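Local coordinates for protein oligogalacturonate lyase (Yersinia enterocolitica subsp. enterocolitica, PDB 3PE7) that probably cleaves short pectin-derived oligogalacturonides by beta-elimination in the cytoplasm, using a manganese site held in a seven-bladed beta-propeller, at residues H159-T164 / N187-H192; C206-H211 / D215-L220. All coordinates share one frame; numbering follows the deposited sequence.

In the fold
Both contacts lie on the same side of the chain's centre, 10 Å apart between their own centres, and both reach the blade of strands 190-196, 202-207, 218-222 and 229-230, contact 1 through 187-192 only. Contact 1 packs F161 and Y162 against W189, which leads into strand 190-196; contact 2 closes the loop end of strands 202-207 and 218-222. Probable backbone hydrogen bonds join them, from C206 N to G191 O (2.8 Å) and from E208 N to W189 O (3.0 Å), and Y162 CD2 packs 3.3 Å from E208 O. The manganese, held by H287, Q350, H353 and H355, lies about 14 Å from the W189 side chain and about 11 Å from that of E208.

Contact 1: H159-T164 / N187-H192; sequences HEFYFT and NQWLGH
W189 reaches across to F161 and Y162, and its indole carries the direct side-chain contact between 159-164 and 187-192. CB leaves the backbone toward segment 159-164, and chi1 of -164° sets CG anti to the backbone N, which puts the indole face opposite the CD2-CE2 edge of F161. From CG outward the two sides of the indole meet different things. On the pyrrole side, CD1 and NE1 pass near F161 CE2, with NE1 3.9 Å from that carbon. At the ring fusion, CD2 and CE2 face F161 CD2, the closest approach being 3.6 Å from CD2 of F161 to CE2 of W189. On the benzene side CE3 of W189 meets Y162, 3.7 Å from Y162 CA and 3.9 Å from Y162 CB; farther along, CZ3 lies between F161 CD2 and Y162 N, and CZ2 and CH2 at the far end again face F161 CD2.

The F161 pair is a T-shaped (edge-to-face) stack: the phenyl edge is directed at the indole face, with planes at 90°. In this seven-bladed beta-propeller the contact joins the chain at helix 155-161, inserted between strands 138-145 and 168-174 of one blade, to the residue that leads into strand 190-196, the first strand of the next. Neighbouring residues continue the packing: Y127 makes another edge-to-face pair with W189, F158 also meets its ring, and F161 rests on I144.

Polar contact is made through water 1, which donates to Y162 O and accepts from W189 N, each at 2.9 Å, tying the two backbones together beside the aromatic cluster. Within 159-164, F161 O takes both T164 N and T164 OG1, the hydroxyl at 2.6 Å on a lone pair in the carbonyl plane.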
loop_
_atom_site.group_PDB
_atom_site.type_symbol
_atom_site.label_atom_id
_atom_site.label_comp_id
_atom_site.label_asym_id
_atom_site.label_seq_id
_atom_site.Cartn_x
_atom_site.Cartn_y
_atom_site.Cartn_z
ATOM N N HIS A 159 3.324 0.571 19.756
ATOM C CA HIS A 159 4.196 -0.379 20.448
ATOM C C HIS A 159 3.487 -1.122 21.580
ATOM O O HIS A 159 3.491 -2.362 21.619
ATOM C CB HIS A 159 5.459 0.330 20.970
ATOM C CG HIS A 159 6.443 -0.591 21.626
ATOM N ND1 HIS A 159 6.432 -0.847 22.979
ATOM C CD2 HIS A 159 7.453 -1.328 21.111
ATOM C CE1 HIS A 159 7.408 -1.690 23.274
ATOM N NE2 HIS A 159 8.035 -2.005 22.156
ATOM N N GLU A 160 2.852 -0.368 22.477
ATOM C CA GLU A 160 2.185 -0.924 23.659
ATOM C C GLU A 160 0.965 -1.775 23.327
ATOM O O GLU A 160 0.613 -2.695 24.078
ATOM C CB GLU A 160 1.772 0.196 24.629
ATOM C CG GLU A 160 2.967 0.953 25.262
ATOM C CD GLU A 160 3.922 0.044 26.014
ATOM O OE1 GLU A 160 3.460 -0.742 26.870
ATOM O OE2 GLU A 160 5.143 0.130 25.756
ATOM N N PHE A 161 0.316 -1.461 22.206
ATOM C CA PHE A 161 -0.907 -2.157 21.814
ATOM C C PHE A 161 -0.671 -3.663 21.645
ATOM O O PHE A 161 -1.534 -4.478 21.985
ATOM C CB PHE A 161 -1.443 -1.563 20.513
ATOM C CG PHE A 161 -2.800 -2.060 20.145
ATOM C CD1 PHE A 161 -3.898 -1.834 20.982
ATOM C CD2 PHE A 161 -2.996 -2.759 18.959
ATOM C CE1 PHE A 161 -5.167 -2.303 20.630
ATOM C CE2 PHE A 161 -4.269 -3.218 18.605
ATOM C CZ PHE A 161 -5.349 -2.992 19.443
ATOM N N TYR A 162 0.495 -4.000 21.113
ATOM C CA TYR A 162 0.876 -5.397 20.872
ATOM C C TYR A 162 0.744 -6.274 22.131
ATOM O O TYR A 162 0.256 -7.402 22.063
ATOM C CB TYR A 162 2.308 -5.447 20.333
ATOM C CG TYR A 162 2.962 -6.819 20.379
ATOM C CD1 TYR A 162 3.940 -7.119 21.339
ATOM C CD2 TYR A 162 2.613 -7.806 19.463
ATOM C CE1 TYR A 162 4.544 -8.377 21.384
ATOM C CE2 TYR A 162 3.204 -9.072 19.503
ATOM C CZ TYR A 162 4.171 -9.349 20.463
ATOM O OH TYR A 162 4.769 -10.591 20.495
ATOM N N PHE A 163 1.141 -5.731 23.275
ATOM C CA PHE A 163 1.167 -6.500 24.520
ATOM C C PHE A 163 -0.214 -6.732 25.129
ATOM O O PHE A 163 -0.360 -7.581 26.023
ATOM C CB PHE A 163 2.083 -5.812 25.535
ATOM C CG PHE A 163 3.491 -5.637 25.052
ATOM C CD1 PHE A 163 4.430 -6.651 25.225
ATOM C CD2 PHE A 163 3.881 -4.462 24.413
ATOM C CE1 PHE A 163 5.746 -6.485 24.777
ATOM C CE2 PHE A 163 5.204 -4.288 23.955
ATOM C CZ PHE A 163 6.130 -5.300 24.142
ATOM N N THR A 164 -1.221 -6.005 24.642
ATOM C CA THR A 164 -2.591 -6.139 25.141
ATOM C C THR A 164 -3.321 -7.372 24.612
ATOM O O THR A 164 -4.398 -7.690 25.088
ATOM C CB THR A 164 -3.456 -4.892 24.842
ATOM O OG1 THR A 164 -3.643 -4.760 23.431
ATOM C CG2 THR A 164 -2.824 -3.617 25.410
ATOM N N ASN A 187 -6.757 -13.940 20.045
ATOM C CA ASN A 187 -6.374 -12.861 20.954
ATOM C C ASN A 187 -4.906 -12.484 20.766
ATOM O O ASN A 187 -4.075 -12.575 21.677
ATOM C CB ASN A 187 -6.693 -13.233 22.405
ATOM C CG ASN A 187 -8.186 -13.328 22.666
ATOM O OD1 ASN A 187 -9.013 -12.846 21.883
ATOM N ND2 ASN A 187 -8.542 -13.964 23.773
ATOM N N GLN A 188 -4.579 -12.097 19.538
ATOM C CA GLN A 188 -3.283 -11.481 19.239
ATOM C C GLN A 188 -3.474 -10.539 18.055
ATOM O O GLN A 188 -4.405 -10.687 17.269
ATOM C CB GLN A 188 -2.168 -12.514 18.988
ATOM C CG GLN A 188 -2.204 -13.278 17.651
ATOM C CD GLN A 188 -1.194 -14.423 17.617
ATOM O OE1 GLN A 188 -0.024 -14.256 17.988
ATOM N NE2 GLN A 188 -1.649 -15.603 17.194
ATOM N N TRP A 189 -2.592 -9.558 17.943
ATOM C CA TRP A 189 -2.749 -8.516 16.929
ATOM C C TRP A 189 -2.513 -9.078 15.524
ATOM O O TRP A 189 -1.385 -9.442 15.175
ATOM C CB TRP A 189 -1.745 -7.407 17.202
ATOM C CG TRP A 189 -2.021 -6.117 16.501
ATOM C CD1 TRP A 189 -3.026 -5.840 15.616
ATOM C CD2 TRP A 189 -1.255 -4.921 16.629
ATOM N NE1 TRP A 189 -2.932 -4.526 15.187
ATOM C CE2 TRP A 189 -1.850 -3.949 15.794
ATOM C CE3 TRP A 189 -0.110 -4.576 17.372
ATOM C CZ2 TRP A 189 -1.345 -2.649 15.681
ATOM C CZ3 TRP A 189 0.386 -3.283 17.269
ATOM C CH2 TRP A 189 -0.236 -2.333 16.421
ATOM N N LEU A 190 -3.586 -9.154 14.745
ATOM C CA LEU A 190 -3.514 -9.583 13.346
ATOM C C LEU A 190 -3.570 -8.379 12.419
ATOM O O LEU A 190 -4.258 -7.388 12.696
ATOM C CB LEU A 190 -4.664 -10.534 13.027
ATOM C CG LEU A 190 -4.715 -11.781 13.913
ATOM C CD1 LEU A 190 -5.871 -12.647 13.472
ATOM C CD2 LEU A 190 -3.409 -12.570 13.889
ATOM N N GLY A 191 -2.841 -8.464 11.311
ATOM C CA GLY A 191 -2.759 -7.342 10.390
ATOM C C GLY A 191 -2.564 -7.746 8.939
ATOM O O GLY A 191 -2.341 -8.925 8.623
ATOM N N HIS A 192 -2.671 -6.745 8.072
ATOM C CA HIS A 192 -2.310 -6.830 6.639
ATOM C C HIS A 192 -2.794 -8.113 5.932
ATOM O O HIS A 192 -1.972 -8.840 5.340
ATOM C CB HIS A 192 -0.786 -6.633 6.464
ATOM C CG HIS A 192 -0.359 -6.327 5.051
ATOM N ND1 HIS A 192 0.837 -6.780 4.524
ATOM C CD2 HIS A 192 -0.968 -5.637 4.058
ATOM C CE1 HIS A 192 0.939 -6.387 3.266
ATOM N NE2 HIS A 192 -0.134 -5.678 2.962
HETATM O O HOH W 1 -0.939 -9.309 20.302
#

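Contact 2: C206-H211 / D215-L220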
loop_
_atom_site.group_PDB
_atom_site.type_symbol
_atom_site.label_atom_id
_atom_site.label_comp_id
_atom_site.label_asym_id
_atom_site.label_seq_id
_atom_site.Cartn_x
_atom_site.Cartn_y
_atom_site.Cartn_z
ATOM N N CYS A 206 -0.409 -10.998 8.750
ATOM C CA CYS A 206 0.723 -10.885 9.668
ATOM C C CYS A 206 0.331 -10.906 11.138
ATOM O O CYS A 206 -0.823 -10.652 11.510
ATOM C CB CYS A 206 1.558 -9.619 9.380
ATOM S SG CYS A 206 0.775 -8.030 9.831
ATOM N N HIS A 207 1.327 -11.203 11.961
ATOM C CA HIS A 207 1.256 -10.883 13.385
ATOM C C HIS A 207 1.901 -9.520 13.511
ATOM O O HIS A 207 3.117 -9.380 13.326
ATOM C CB HIS A 207 1.989 -11.930 14.213
ATOM C CG HIS A 207 1.271 -13.245 14.295
ATOM N ND1 HIS A 207 1.738 -14.298 15.056
ATOM C CD2 HIS A 207 0.127 -13.680 13.714
ATOM C CE1 HIS A 207 0.910 -15.321 14.943
ATOM N NE2 HIS A 207 -0.065 -14.981 14.119
ATOM N N GLU A 208 1.064 -8.516 13.763
ATOM C CA GLU A 208 1.532 -7.131 13.901
ATOM C C GLU A 208 2.195 -6.937 15.265
ATOM O O GLU A 208 1.881 -7.643 16.230
ATOM C CB GLU A 208 0.373 -6.144 13.676
ATOM C CG GLU A 208 0.803 -4.665 13.528
ATOM C CD GLU A 208 1.946 -4.495 12.544
ATOM O OE1 GLU A 208 1.671 -4.454 11.346
ATOM O OE2 GLU A 208 3.116 -4.417 12.964
ATOM N N GLY A 209 3.123 -5.988 15.331
ATOM C CA GLY A 209 3.842 -5.714 16.564
ATOM C C GLY A 209 5.322 -5.526 16.297
ATOM O O GLY A 209 5.768 -5.635 15.148
ATOM N N PRO A 210 6.093 -5.224 17.353
ATOM C CA PRO A 210 7.526 -4.976 17.247
ATOM C C PRO A 210 8.227 -6.088 16.477
ATOM O O PRO A 210 8.043 -7.272 16.788
ATOM C CB PRO A 210 7.984 -4.967 18.710
ATOM C CG PRO A 210 6.772 -4.523 19.472
ATOM C CD PRO A 210 5.628 -5.182 18.751
ATOM N N HIS A 211 9.036 -5.692 15.494
ATOM C CA HIS A 211 9.683 -6.616 14.559
ATOM C C HIS A 211 10.505 -7.697 15.242
ATOM O O HIS A 211 10.577 -8.839 14.758
ATOM C CB HIS A 211 10.572 -5.841 13.567
ATOM C CG HIS A 211 11.711 -5.116 14.215
ATOM N ND1 HIS A 211 12.982 -5.644 14.296
ATOM C CD2 HIS A 211 11.769 -3.903 14.819
ATOM C CE1 HIS A 211 13.773 -4.790 14.923
ATOM N NE2 HIS A 211 13.063 -3.723 15.248
ATOM N N ASP A 215 6.534 -13.621 17.386
ATOM C CA ASP A 215 6.880 -15.028 17.149
ATOM C C ASP A 215 7.284 -15.274 15.682
ATOM O O ASP A 215 8.346 -15.834 15.392
ATOM C CB ASP A 215 5.739 -15.973 17.610
ATOM C CG ASP A 215 4.387 -15.737 16.873
ATOM O OD1 ASP A 215 3.555 -16.678 16.878
ATOM O OD2 ASP A 215 4.125 -14.652 16.299
ATOM N N ALA A 216 6.436 -14.820 14.770
ATOM C CA ALA A 216 6.716 -14.867 13.341
ATOM C C ALA A 216 5.843 -13.829 12.684
ATOM O O ALA A 216 4.660 -13.687 13.013
ATOM C CB ALA A 216 6.430 -16.256 12.765
ATOM N N ARG A 217 6.439 -13.086 11.761
ATOM C CA ARG A 217 5.744 -12.027 11.083
ATOM C C ARG A 217 4.670 -12.574 10.151
ATOM O O ARG A 217 3.523 -12.191 10.244
ATOM C CB ARG A 217 6.740 -11.210 10.270
ATOM C CG ARG A 217 6.540 -9.748 10.355
ATOM C CD ARG A 217 5.464 -9.197 9.477
ATOM N NE ARG A 217 4.898 -8.086 10.197
ATOM C CZ ARG A 217 4.269 -7.036 9.680
ATOM N NH1 ARG A 217 4.078 -6.906 8.376
ATOM N NH2 ARG A 217 3.818 -6.111 10.507
ATOM N N MET A 218 5.057 -13.481 9.258
ATOM C CA MET A 218 4.263 -13.781 8.070
ATOM C C MET A 218 3.576 -15.142 8.158
ATOM O O MET A 218 4.205 -16.149 8.478
ATOM C CB MET A 218 5.146 -13.751 6.814
ATOM C CG MET A 218 5.789 -12.401 6.498
ATOM S SD MET A 218 7.135 -12.604 5.284
ATOM C CE MET A 218 6.246 -12.820 3.780
ATOM N N TRP A 219 2.287 -15.136 7.838
ATOM C CA TRP A 219 1.438 -16.325 7.903
ATOM C C TRP A 219 0.604 -16.477 6.644
ATOM O O TRP A 219 0.333 -15.504 5.930
ATOM C CB TRP A 219 0.505 -16.232 9.122
ATOM C CG TRP A 219 1.289 -16.232 10.398
ATOM C CD1 TRP A 219 1.985 -15.180 10.925
ATOM C CD2 TRP A 219 1.509 -17.343 11.280
ATOM N NE1 TRP A 219 2.601 -15.559 12.087
ATOM C CE2 TRP A 219 2.327 -16.879 12.331
ATOM C CE3 TRP A 219 1.074 -18.685 11.294
ATOM C CZ2 TRP A 219 2.741 -17.706 13.390
ATOM C CZ3 TRP A 219 1.485 -19.513 12.362
ATOM C CH2 TRP A 219 2.308 -19.010 13.387
ATOM N N LEU A 220 0.240 -17.714 6.343
ATOM C CA LEU A 220 -0.742 -17.996 5.320
ATOM C C LEU A 220 -1.881 -18.772 5.972
ATOM O O LEU A 220 -1.682 -19.482 6.962
ATOM C CB LEU A 220 -0.146 -18.845 4.195
ATOM C CG LEU A 220 1.017 -18.308 3.373
ATOM C CD1 LEU A 220 1.405 -19.390 2.369
ATOM C CD2 LEU A 220 0.587 -17.050 2.620
HETATM O O HOH W 2 5.166 -7.411 13.038
#
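Aromatic packing pairs H207 with W219: the imidazole lies face to face on the five-membered ring of the indole, centroids 3.8 Å apart and planes 22° from parallel.

Among the hydrogen bonds, H207 ND1 donates nearly straight (164°) to the syn lone pair of D215 OD2 at 2.7 Å, with ring and carboxylate almost coplanar. W219 NE1 donates to A216 O from above the carbonyl plane, a bond that would help hold the indole against the imidazole. H207 N bonds to R217 O beside the antiparallel non-hydrogen-bonded pair C206-M218, in the hairpin of strands 202-207 and 218-222.

The charged contact is a salt bridge between R217 NH2 and E208 OE1, 2.8 Å long but with weak hydrogen-bond geometry. R217 bends at chi2 and chi3 to bring its guanidinium over C206, whose SG lies 3.6 Å from R217 CZ. E243 takes the other terminal nitrogen, NH1, while NE donates to water 2, which in turn donates to H207 O and G209 O. E208 OE2 accepts from G209 N.

With NH2, NH1 and NE engaged in turn by E208, E243 and water 2, the guanidinium of R217 would be held in its orientation, and the D215 carboxylate would probably raise the proton affinity of the H207 ring.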